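Long-range contacts in endo-1,4-b-d-mannanase (Trichoderma reesei, PDB 1QNR), which probably hydrolyses internal beta-1,4-mannosidic bonds in the backbone of mannans: residues E169-G174 with Y220-D225; L202-L207 with T224-N229; A215-Y220 with Y251-G256; G238-Y243 with C272-Y277. One frame throughout, in Å; residues are numbered along the deposited sequence.

Contact 1 (E169-G174 with Y220-D225). With BMA (beta-D-mannopyranose), chain B; BMA (beta-D-mannopyranose), chain C.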
# COMPACT_ATOMS: atom_id res chain seq x y z
N GLU A 169 -0.90 -0.23 -7.00
CA GLU A 169 -0.84 -1.12 -8.19
C GLU A 169 -0.71 -0.37 -9.50
O GLU A 169 -1.40 -0.72 -10.49
CB GLU A 169 -2.07 -2.12 -8.27
CG GLU A 169 -2.15 -2.87 -6.92
CD GLU A 169 -3.11 -4.03 -6.95
OE1 GLU A 169 -4.08 -4.07 -7.74
OE2 GLU A 169 -2.97 -4.89 -6.05
N PRO A 170 0.16 0.64 -9.66
CA PRO A 170 0.31 1.33 -10.96
C PRO A 170 0.61 0.32 -12.08
O PRO A 170 1.49 -0.55 -11.93
CB PRO A 170 1.49 2.28 -10.75
CG PRO A 170 2.20 1.77 -9.53
CD PRO A 170 1.15 1.13 -8.64
N ARG A 171 -0.10 0.48 -13.21
CA ARG A 171 0.15 -0.31 -14.43
C ARG A 171 0.11 0.63 -15.62
O ARG A 171 -0.50 1.72 -15.56
CB ARG A 171 -0.89 -1.41 -14.68
CG ARG A 171 -0.96 -2.51 -13.57
CD ARG A 171 -2.01 -3.52 -14.08
NE ARG A 171 -2.13 -4.66 -13.17
CZ ARG A 171 -2.83 -5.79 -13.46
NH1 ARG A 171 -3.48 -5.87 -14.63
NH2 ARG A 171 -2.86 -6.74 -12.54
N CYS A 172 0.69 0.18 -16.73
CA CYS A 172 0.57 0.95 -18.00
C CYS A 172 0.37 -0.15 -19.06
O CYS A 172 1.40 -0.67 -19.57
CB CYS A 172 1.78 1.89 -18.16
SG CYS A 172 1.60 3.17 -19.51
N ASN A 173 -0.88 -0.59 -19.22
CA ASN A 173 -1.09 -1.81 -20.06
C ASN A 173 -0.56 -1.65 -21.49
O ASN A 173 -0.97 -0.74 -22.17
CB ASN A 173 -2.61 -2.07 -20.06
CG ASN A 173 -2.95 -3.31 -20.90
OD1 ASN A 173 -3.35 -3.10 -22.06
ND2 ASN A 173 -2.79 -4.49 -20.37
N GLY A 174 0.28 -2.61 -21.91
CA GLY A 174 0.89 -2.54 -23.26
C GLY A 174 1.93 -1.46 -23.46
O GLY A 174 2.48 -1.38 -24.58
N TYR A 220 5.85 -9.01 -19.50
CA TYR A 220 5.95 -7.55 -19.56
C TYR A 220 4.79 -6.92 -20.29
O TYR A 220 4.95 -5.98 -21.10
CB TYR A 220 7.31 -7.15 -20.17
CG TYR A 220 8.47 -7.61 -19.31
CD1 TYR A 220 8.93 -6.93 -18.17
CD2 TYR A 220 9.08 -8.86 -19.57
CE1 TYR A 220 9.98 -7.34 -17.40
CE2 TYR A 220 10.12 -9.32 -18.77
CZ TYR A 220 10.56 -8.57 -17.69
OH TYR A 220 11.64 -8.97 -16.93
N GLY A 221 3.55 -7.35 -20.07
CA GLY A 221 2.39 -6.79 -20.70
C GLY A 221 1.68 -5.66 -19.95
O GLY A 221 0.70 -5.11 -20.46
N GLU A 222 2.13 -5.39 -18.70
CA GLU A 222 1.45 -4.39 -17.84
C GLU A 222 2.32 -3.17 -17.63
O GLU A 222 2.00 -2.34 -16.74
CB GLU A 222 0.98 -5.02 -16.51
CG GLU A 222 -0.01 -6.19 -16.72
CD GLU A 222 -1.29 -5.79 -17.44
OE1 GLU A 222 -1.66 -4.59 -17.54
OE2 GLU A 222 -1.98 -6.73 -17.96
N GLY A 223 3.38 -2.99 -18.47
CA GLY A 223 4.16 -1.75 -18.34
C GLY A 223 5.16 -1.67 -17.20
O GLY A 223 5.69 -0.56 -16.98
N THR A 224 5.36 -2.78 -16.44
CA THR A 224 6.33 -2.67 -15.30
C THR A 224 7.44 -3.69 -15.41
O THR A 224 7.21 -4.79 -15.96
CB THR A 224 5.60 -2.83 -13.93
OG1 THR A 224 4.95 -4.12 -13.85
CG2 THR A 224 4.50 -1.76 -13.74
N ASP A 225 8.66 -3.27 -15.03
CA ASP A 225 9.85 -4.13 -14.99
C ASP A 225 10.35 -4.05 -13.54
O ASP A 225 10.86 -2.99 -13.13
CB ASP A 225 10.87 -3.61 -16.03
CG ASP A 225 12.13 -4.46 -16.10
OD1 ASP A 225 12.63 -4.92 -15.07
OD2 ASP A 225 12.68 -4.69 -17.23
C1 BMA B . -7.11 -6.59 -11.26
C2 BMA B . -8.35 -5.91 -10.63
C3 BMA B . -7.94 -5.11 -9.39
C4 BMA B . -7.07 -5.96 -8.46
C5 BMA B . -5.91 -6.64 -9.18
C6 BMA B . -5.26 -7.77 -8.30
O2 BMA B . -9.31 -6.90 -10.24
O3 BMA B . -9.03 -4.58 -8.69
O4 BMA B . -6.61 -5.10 -7.41
O5 BMA B . -6.46 -7.47 -10.28
O6 BMA B . -4.12 -8.11 -9.11
C1 BMA C . -6.04 -9.66 -15.46
C2 BMA C . -5.19 -9.64 -14.17
C3 BMA C . -6.02 -9.16 -12.95
C4 BMA C . -6.69 -7.82 -13.28
C5 BMA C . -7.51 -7.94 -14.60
C6 BMA C . -8.38 -6.76 -14.97
O1 BMA C . -5.19 -9.98 -16.57
O2 BMA C . -4.05 -8.78 -14.35
O3 BMA C . -5.05 -8.93 -11.89
O4 BMA C . -7.61 -7.41 -12.29
O5 BMA C . -6.54 -8.28 -15.65
O6 BMA C . -7.73 -5.63 -15.55
O HOH W 1 -4.18 -3.75 -16.69

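Contact 2 (L202-L207 with T224-N229)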
# COMPACT_ATOMS: atom_id res chain seq x y z
N LEU A 202 7.10 2.39 -4.53
CA LEU A 202 6.23 2.53 -5.69
C LEU A 202 4.79 2.01 -5.45
O LEU A 202 3.87 2.76 -5.90
CB LEU A 202 6.89 1.75 -6.88
CG LEU A 202 6.13 1.76 -8.23
CD1 LEU A 202 5.76 3.16 -8.71
CD2 LEU A 202 6.97 1.04 -9.32
N GLY A 203 4.59 0.86 -4.79
CA GLY A 203 3.23 0.33 -4.66
C GLY A 203 2.81 -0.64 -5.77
O GLY A 203 1.64 -0.99 -5.83
N ASP A 204 3.72 -0.97 -6.68
CA ASP A 204 3.39 -1.95 -7.73
C ASP A 204 3.23 -3.35 -7.18
O ASP A 204 3.64 -3.76 -6.09
CB ASP A 204 4.50 -1.88 -8.82
CG ASP A 204 5.82 -2.34 -8.24
OD1 ASP A 204 6.29 -1.75 -7.21
OD2 ASP A 204 6.44 -3.32 -8.76
N GLU A 205 2.59 -4.16 -8.07
CA GLU A 205 2.35 -5.60 -7.80
C GLU A 205 3.55 -6.51 -7.92
O GLU A 205 3.54 -7.72 -7.57
CB GLU A 205 1.25 -6.07 -8.72
CG GLU A 205 -0.11 -5.33 -8.52
CD GLU A 205 -1.00 -5.55 -9.76
OE1 GLU A 205 -0.75 -4.70 -10.67
OE2 GLU A 205 -1.83 -6.50 -9.90
N GLY A 206 4.65 -6.00 -8.59
CA GLY A 206 5.82 -6.82 -8.86
C GLY A 206 5.84 -7.45 -10.27
O GLY A 206 6.68 -8.34 -10.51
N LEU A 207 4.88 -7.09 -11.13
CA LEU A 207 4.82 -7.78 -12.43
C LEU A 207 6.08 -7.44 -13.24
O LEU A 207 6.64 -6.34 -13.20
CB LEU A 207 3.55 -7.36 -13.22
CG LEU A 207 2.24 -7.44 -12.36
CD1 LEU A 207 1.04 -6.98 -13.25
CD2 LEU A 207 1.97 -8.83 -11.80
N THR A 224 5.36 -2.78 -16.44
CA THR A 224 6.33 -2.67 -15.30
C THR A 224 7.44 -3.69 -15.41
O THR A 224 7.21 -4.79 -15.96
CB THR A 224 5.60 -2.83 -13.93
OG1 THR A 224 4.95 -4.12 -13.85
CG2 THR A 224 4.50 -1.76 -13.74
N ASP A 225 8.66 -3.27 -15.03
CA ASP A 225 9.85 -4.13 -14.99
C ASP A 225 10.35 -4.05 -13.54
O ASP A 225 10.86 -2.99 -13.13
CB ASP A 225 10.87 -3.61 -16.03
CG ASP A 225 12.13 -4.46 -16.10
OD1 ASP A 225 12.63 -4.92 -15.07
OD2 ASP A 225 12.68 -4.69 -17.23
N PHE A 226 10.12 -5.11 -12.77
CA PHE A 226 10.44 -5.07 -11.33
C PHE A 226 11.87 -4.73 -11.01
O PHE A 226 12.15 -3.84 -10.15
CB PHE A 226 10.08 -6.42 -10.64
CG PHE A 226 10.21 -6.36 -9.15
CD1 PHE A 226 9.25 -5.65 -8.41
CD2 PHE A 226 11.23 -7.04 -8.49
CE1 PHE A 226 9.32 -5.64 -7.02
CE2 PHE A 226 11.30 -6.99 -7.07
CZ PHE A 226 10.35 -6.25 -6.33
N ALA A 227 12.82 -5.39 -11.71
CA ALA A 227 14.24 -5.09 -11.47
C ALA A 227 14.64 -3.66 -11.83
O ALA A 227 15.43 -3.02 -11.09
CB ALA A 227 15.13 -6.13 -12.15
N LYS A 228 14.10 -3.12 -12.91
CA LYS A 228 14.38 -1.73 -13.30
C LYS A 228 13.81 -0.75 -12.24
O LYS A 228 14.43 0.24 -11.85
CB LYS A 228 13.82 -1.35 -14.68
CG LYS A 228 14.70 -1.97 -15.80
CD LYS A 228 14.24 -1.44 -17.16
CE LYS A 228 15.15 -2.07 -18.23
NZ LYS A 228 14.88 -1.45 -19.57
N ASN A 229 12.59 -1.03 -11.73
CA ASN A 229 11.98 -0.12 -10.79
C ASN A 229 12.73 -0.10 -9.45
O ASN A 229 12.94 1.02 -8.89
CB ASN A 229 10.49 -0.47 -10.54
CG ASN A 229 9.61 -0.26 -11.74
OD1 ASN A 229 9.87 0.60 -12.61
ND2 ASN A 229 8.45 -0.99 -11.85
O HOH W 2 7.30 -4.12 -11.22
O HOH W 3 3.63 -4.42 -11.27

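Contact 3 (A215-Y220 with Y251-G256). With NAG (2-acetamido-2-deoxy-beta-D-glucopyranose), chain H.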
# COMPACT_ATOMS: atom_id res chain seq x y z
N ALA A 215 4.97 -17.59 -16.39
CA ALA A 215 3.52 -17.34 -16.29
C ALA A 215 3.24 -15.85 -16.57
O ALA A 215 4.15 -15.00 -16.37
CB ALA A 215 3.05 -17.75 -14.87
N TYR A 216 1.99 -15.49 -16.91
CA TYR A 216 1.65 -14.10 -17.19
C TYR A 216 2.15 -13.04 -16.21
O TYR A 216 2.73 -12.07 -16.72
CB TYR A 216 0.16 -13.83 -17.53
CG TYR A 216 -0.04 -12.38 -18.10
CD1 TYR A 216 0.33 -12.00 -19.40
CD2 TYR A 216 -0.61 -11.38 -17.37
CE1 TYR A 216 0.09 -10.72 -19.85
CE2 TYR A 216 -0.82 -10.07 -17.73
CZ TYR A 216 -0.47 -9.73 -19.02
OH TYR A 216 -0.60 -8.45 -19.61
N PRO A 217 2.08 -13.21 -14.89
CA PRO A 217 2.59 -12.15 -14.01
C PRO A 217 4.07 -11.90 -14.22
O PRO A 217 4.53 -10.77 -13.83
CB PRO A 217 2.29 -12.73 -12.60
CG PRO A 217 1.06 -13.62 -12.86
CD PRO A 217 1.40 -14.30 -14.18
N TYR A 218 4.91 -12.88 -14.63
CA TYR A 218 6.33 -12.59 -14.89
C TYR A 218 6.56 -11.87 -16.25
O TYR A 218 7.70 -11.42 -16.39
CB TYR A 218 7.08 -13.94 -14.88
CG TYR A 218 7.29 -14.63 -13.49
CD1 TYR A 218 8.16 -13.98 -12.59
CD2 TYR A 218 6.69 -15.82 -13.15
CE1 TYR A 218 8.38 -14.59 -11.34
CE2 TYR A 218 6.93 -16.45 -11.92
CZ TYR A 218 7.77 -15.76 -11.02
OH TYR A 218 8.04 -16.39 -9.77
N THR A 219 5.58 -11.86 -17.14
CA THR A 219 5.86 -11.23 -18.46
C THR A 219 5.73 -9.72 -18.39
O THR A 219 5.46 -9.17 -17.29
CB THR A 219 4.94 -11.83 -19.55
OG1 THR A 219 5.10 -13.26 -19.69
CG2 THR A 219 5.15 -11.26 -20.94
N TYR A 220 5.85 -9.01 -19.50
CA TYR A 220 5.95 -7.55 -19.56
C TYR A 220 4.79 -6.92 -20.29
O TYR A 220 4.95 -5.98 -21.10
CB TYR A 220 7.31 -7.15 -20.17
CG TYR A 220 8.47 -7.61 -19.31
CD1 TYR A 220 8.93 -6.93 -18.17
CD2 TYR A 220 9.08 -8.86 -19.57
CE1 TYR A 220 9.98 -7.34 -17.40
CE2 TYR A 220 10.12 -9.32 -18.77
CZ TYR A 220 10.56 -8.57 -17.69
OH TYR A 220 11.64 -8.97 -16.93
N TYR A 251 -2.05 -22.01 -6.09
CA TYR A 251 -1.57 -21.39 -4.87
C TYR A 251 -0.14 -21.67 -4.58
O TYR A 251 0.66 -20.80 -4.09
CB TYR A 251 -2.48 -21.82 -3.68
CG TYR A 251 -3.90 -21.32 -3.78
CD1 TYR A 251 -4.25 -20.01 -4.04
CD2 TYR A 251 -5.00 -22.22 -3.60
CE1 TYR A 251 -5.55 -19.57 -4.14
CE2 TYR A 251 -6.27 -21.78 -3.67
CZ TYR A 251 -6.61 -20.47 -3.91
OH TYR A 251 -7.91 -20.05 -3.98
N THR A 252 0.41 -22.89 -4.79
CA THR A 252 1.79 -23.24 -4.47
C THR A 252 2.84 -22.53 -5.32
O THR A 252 3.97 -22.32 -4.84
CB THR A 252 1.99 -24.79 -4.53
OG1 THR A 252 1.59 -25.14 -5.89
CG2 THR A 252 1.11 -25.55 -3.60
N TRP A 253 2.42 -22.03 -6.48
CA TRP A 253 3.25 -21.17 -7.34
C TRP A 253 3.65 -19.88 -6.60
O TRP A 253 4.62 -19.22 -6.91
CB TRP A 253 2.46 -20.84 -8.62
CG TRP A 253 3.00 -19.81 -9.57
CD1 TRP A 253 3.76 -20.06 -10.68
CD2 TRP A 253 2.80 -18.35 -9.57
NE1 TRP A 253 4.04 -18.89 -11.34
CE2 TRP A 253 3.48 -17.82 -10.67
CE3 TRP A 253 2.10 -17.51 -8.68
CZ2 TRP A 253 3.50 -16.45 -10.95
CZ3 TRP A 253 2.09 -16.13 -8.97
CH2 TRP A 253 2.80 -15.63 -10.08
N GLY A 254 2.90 -19.47 -5.57
CA GLY A 254 3.20 -18.25 -4.81
C GLY A 254 4.52 -18.31 -4.07
O GLY A 254 5.13 -17.25 -3.86
N ASN A 255 4.98 -19.52 -3.69
CA ASN A 255 6.27 -19.59 -2.98
C ASN A 255 7.41 -19.13 -3.89
O ASN A 255 8.29 -18.37 -3.45
CB ASN A 255 6.53 -21.04 -2.47
CG ASN A 255 5.43 -21.36 -1.46
OD1 ASN A 255 5.34 -20.81 -0.34
ND2 ASN A 255 4.46 -22.23 -1.81
N GLY A 256 7.44 -19.59 -5.16
CA GLY A 256 8.48 -19.14 -6.09
C GLY A 256 8.37 -17.64 -6.40
O GLY A 256 9.37 -16.96 -6.63
C1 NAG H . 1.07 -26.19 -9.65
C2 NAG H . 1.33 -27.63 -9.33
C3 NAG H . 2.79 -28.04 -9.45
C4 NAG H . 3.41 -27.28 -10.64
C5 NAG H . 3.28 -25.74 -10.47
C6 NAG H . 3.91 -25.01 -11.64
C7 NAG H . -0.39 -28.25 -7.61
C8 NAG H . -0.56 -28.73 -6.21
N2 NAG H . 0.89 -27.96 -7.95
O3 NAG H . 2.82 -29.46 -9.61
O4 NAG H . 4.83 -27.55 -10.76
O5 NAG H . 1.92 -25.36 -10.43
O6 NAG H . 3.60 -23.68 -11.71
O7 NAG H . -1.26 -28.15 -8.36

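Contact 4 (G238-Y243 with C272-Y277)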
# COMPACT_ATOMS: atom_id res chain seq x y z
N GLY A 238 11.41 -2.41 -2.28
CA GLY A 238 10.49 -2.91 -3.30
C GLY A 238 9.17 -3.41 -2.68
O GLY A 238 9.15 -3.83 -1.49
N THR A 239 8.08 -3.39 -3.45
CA THR A 239 6.80 -3.98 -3.04
C THR A 239 6.37 -5.02 -4.07
O THR A 239 6.59 -4.87 -5.30
CB THR A 239 5.65 -2.90 -2.98
OG1 THR A 239 5.61 -2.12 -4.21
CG2 THR A 239 5.90 -1.94 -1.79
N PHE A 240 5.67 -6.07 -3.60
CA PHE A 240 5.02 -6.99 -4.55
C PHE A 240 3.75 -7.58 -3.91
O PHE A 240 3.63 -7.59 -2.67
CB PHE A 240 5.90 -8.12 -5.09
CG PHE A 240 6.41 -9.08 -4.04
CD1 PHE A 240 7.55 -8.81 -3.33
CD2 PHE A 240 5.71 -10.25 -3.77
CE1 PHE A 240 8.10 -9.68 -2.35
CE2 PHE A 240 6.21 -11.16 -2.76
CZ PHE A 240 7.41 -10.85 -2.08
N HIS A 241 2.75 -7.93 -4.74
CA HIS A 241 1.45 -8.44 -4.29
C HIS A 241 1.23 -9.88 -4.86
O HIS A 241 2.07 -10.28 -5.64
CB HIS A 241 0.31 -7.51 -4.80
CG HIS A 241 0.40 -6.06 -4.31
ND1 HIS A 241 -0.50 -5.08 -4.71
CD2 HIS A 241 1.28 -5.38 -3.53
CE1 HIS A 241 -0.25 -3.93 -4.13
NE2 HIS A 241 0.88 -4.06 -3.42
N LEU A 242 0.18 -10.58 -4.37
CA LEU A 242 0.08 -11.99 -4.85
C LEU A 242 -1.41 -12.42 -4.78
O LEU A 242 -2.02 -12.55 -3.71
CB LEU A 242 0.88 -12.94 -3.99
CG LEU A 242 0.72 -14.47 -4.20
CD1 LEU A 242 1.11 -14.85 -5.65
CD2 LEU A 242 1.60 -15.25 -3.19
N TYR A 243 -1.96 -12.73 -5.98
CA TYR A 243 -3.36 -13.17 -6.09
C TYR A 243 -3.54 -14.23 -7.18
O TYR A 243 -3.97 -13.94 -8.29
CB TYR A 243 -4.28 -11.97 -6.41
CG TYR A 243 -4.40 -10.92 -5.26
CD1 TYR A 243 -5.21 -11.18 -4.18
CD2 TYR A 243 -3.66 -9.76 -5.34
CE1 TYR A 243 -5.30 -10.24 -3.14
CE2 TYR A 243 -3.69 -8.83 -4.29
CZ TYR A 243 -4.54 -9.06 -3.25
OH TYR A 243 -4.72 -8.12 -2.22
N CYS A 272 12.61 -6.07 0.49
CA CYS A 272 11.31 -6.16 -0.17
C CYS A 272 10.22 -6.29 0.90
O CYS A 272 10.40 -6.83 2.01
CB CYS A 272 11.19 -7.52 -0.89
SG CYS A 272 11.31 -7.54 -2.70
N VAL A 273 9.00 -5.73 0.60
CA VAL A 273 7.79 -5.90 1.42
C VAL A 273 6.75 -6.67 0.58
O VAL A 273 6.39 -6.25 -0.54
CB VAL A 273 7.18 -4.55 1.90
CG1 VAL A 273 5.85 -4.74 2.67
CG2 VAL A 273 8.18 -3.83 2.82
N PHE A 274 6.31 -7.80 1.15
CA PHE A 274 5.26 -8.65 0.56
C PHE A 274 3.93 -7.96 0.97
O PHE A 274 3.40 -8.24 2.08
CB PHE A 274 5.43 -10.06 1.10
CG PHE A 274 4.50 -11.16 0.72
CD1 PHE A 274 3.74 -11.06 -0.46
CD2 PHE A 274 4.39 -12.33 1.48
CE1 PHE A 274 2.92 -12.15 -0.82
CE2 PHE A 274 3.56 -13.40 1.15
CZ PHE A 274 2.84 -13.30 -0.04
N GLU A 275 3.48 -6.99 0.18
CA GLU A 275 2.55 -5.93 0.65
C GLU A 275 1.07 -6.25 0.56
O GLU A 275 0.29 -5.60 1.28
CB GLU A 275 2.88 -4.66 -0.18
CG GLU A 275 2.05 -3.41 0.19
CD GLU A 275 2.42 -2.20 -0.66
OE1 GLU A 275 2.24 -2.24 -1.90
OE2 GLU A 275 2.80 -1.16 -0.00
N GLU A 276 0.67 -7.22 -0.29
CA GLU A 276 -0.70 -7.71 -0.31
C GLU A 276 -0.71 -9.18 -0.69
O GLU A 276 0.10 -9.54 -1.59
CB GLU A 276 -1.61 -7.01 -1.35
CG GLU A 276 -1.87 -5.50 -1.19
CD GLU A 276 -2.83 -4.99 -2.21
OE1 GLU A 276 -3.51 -5.81 -2.93
OE2 GLU A 276 -2.97 -3.75 -2.43
N TYR A 277 -1.61 -9.99 -0.15
CA TYR A 277 -1.77 -11.38 -0.65
C TYR A 277 -3.11 -11.93 -0.13
O TYR A 277 -3.58 -11.54 0.95
CB TYR A 277 -0.61 -12.29 -0.21
CG TYR A 277 -0.33 -12.36 1.27
CD1 TYR A 277 -0.95 -13.26 2.15
CD2 TYR A 277 0.62 -11.50 1.87
CE1 TYR A 277 -0.64 -13.33 3.49
CE2 TYR A 277 0.93 -11.56 3.22
CZ TYR A 277 0.30 -12.46 4.06
OH TYR A 277 0.59 -12.52 5.43

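Contact 1 (E169-G174 with Y220-D225)
E222 lies against R171 and N173 where two loops meet at the C-terminal ends of the strands of this TIM barrel, the side on which family 5 glycosidases bind sugar. Its chain is bent (chi1 -60°, chi2 -61°), which folds the carboxylate back toward segment 169-174 and sets CG over one face of the R171 guanidinium. The salt bridge is long, NH1 of R171 standing 3.7 Å from OE1 of E222, but water 1 fills in, accepting from that NH1 and donating to that OE1. From above the carboxylate plane comes a straight bond, N173 ND2 to E222 OE1 at 3.0 Å, while OE2 turns to the hydroxyl of Y216. A long, flat cation suits the place of R171: it pairs with E205 and holds one mannose unit, NH1 and NH2 both bonding to its O2 and NH2 also reaching O3 at 3.2 Å. E222 thus acts as a second-shell residue beside a sugar-binding arginine. Backbone bonds tie the loops further, C172 N to E222 O and G174 N to G221 O. Glycine suits position 223, where a side chain would run into the carbonyl of C172: G223 CA lies 3.2 Å from C172 O.

Contact 2 (L202-L207 with T224-N229)
The carbonyl oxygen of L207 is gripped twice, by the hydroxyl of T224 (OG1 to L207 O 2.9 Å) and by water 2, which donates to it. OG1 of T224 sits between its own backbone N and carbonyl carbon (chi1 60°), approaching L207 O from above the carbonyl plane. Threonine suits the place because this hydroxyl also accepts from water 3, itself bound to L207 N. A valine in place of T224 would probably leave water 3 without its acceptor and L207 O short of one of its donors. Water 2 also donates to OD2 of D204, 2.7 Å away, and the weak bond from G206 N turns to this same oxygen. F226 brings its ring edge to it, CD1 lying 3.7 Å from D204 OD2, where the slightly positive C-H groups point. The F226 ring also packs edge-to-face with H261. Behind, L202 CD2 packs on the amide of N229, 3.6 Å from ND2. Hydrogen bonds through T224 and ordered water thus meet the buried L207 O and D204 OD2 and, with the packing of F226 and L202, join the loop of E205, which binds a mannose unit, to the helix.

Contact 3 (A215-Y220 with Y251-G256)
The nearest CA atoms of the two segments, those of A215 and W253, stand 9.7 Å apart, and side chains have to span the distance. Segment 215-220 coils into a short 3-10 turn at 216-218, closed by Y218 N bonding to A215 O, while 251-256 leads into helix 253-267. The turn sets A215, P217 and Y218 round the indole of W253, which extends toward them because its CG lies anti to the backbone N (chi1 171°). The methyl of A215 meets the pyrrole side, CB being 3.8 Å from W253 NE1. P217 comes to the far end of the six-membered ring, with CG at 3.8 Å from CH2 of W253. Y218 slides past in the opposite sense, its CE2 reaching W253 CZ2 at 3.6 Å, the two ring planes lying obliquely at 68°. This joins a long loop at the C-terminal ends of the TIM-barrel strands to the start of the helix that links strands 238-242 and 272-277. A broad indole suits the place, since it spans the gap and also offers a donor: NE1 bonds to D213. With alanine in place of W253, a gap is likely to open between turn and helix, P217 and Y218 losing an apolar surface and D213 that donor. The hydroxyl of Y218 bonds to T260. At the indole edge, O6 of a protein-bound glycan lies 3.8 Å from W253 CD1.

Contact 4 (G238-Y243 with C272-Y277)
Strands 238-242 and 272-277 are parallel neighbours in the TIM barrel, joined by helix 253-267 in a beta-alpha-beta unit. They pair regularly at first, V273 N bonding to G238 O at 2.8 Å and F240 N to V273 O. At F274, the centre of an inverse gamma turn, the register slips by a residue; E275 N still bonds to F240 O, but L242 N to E276 O is weak and the buried E276 N finds no partner. On the helix side the F240 and F274 rings are nearly parallel but slid apart, CE2 of F240 lying 3.4 Å from CD1 of F274. The opposite face carries H241 and E276. CG of H241 lies anti to its carbonyl carbon (chi1 -60°), bringing the ring between E275 and E276. Histidine suits with two nitrogens: NE2 points straight (173°) to the anti lone pair of E275 OE1, 2.7 Å away, and ND1 bonds to E169. E276 runs its CG over the imidazole, 3.6 Å from its centroid, while Y243 OH donates to E276 OE1. Imidazole, phenol and the guanidinium of R54 probably help to hold E276 close to E169, consistent with the paired glutamates of family 5 active sites.

From the N terminus, the loop after strand 161-165 comes first: contact 1 brings it against 220-225, closing a loop that holds helix 178-194 and strand 199-201. Contact 2 starts within that span, at 202-207, and ends on nearly the same stretch, sharing T224 and D225 as it ties the loop to helix 226-230. Contact 3 leaves from the same long loop, crosses both, and carries it to helix 253-267. Contact 4 opens after contacts 1 and 2 have closed and crosses contact 3, bringing two barrel strands together. Further ties link the sites: H241 N bonds to E205 O, T239 OG1 to D204 O, and W253 packs on L242.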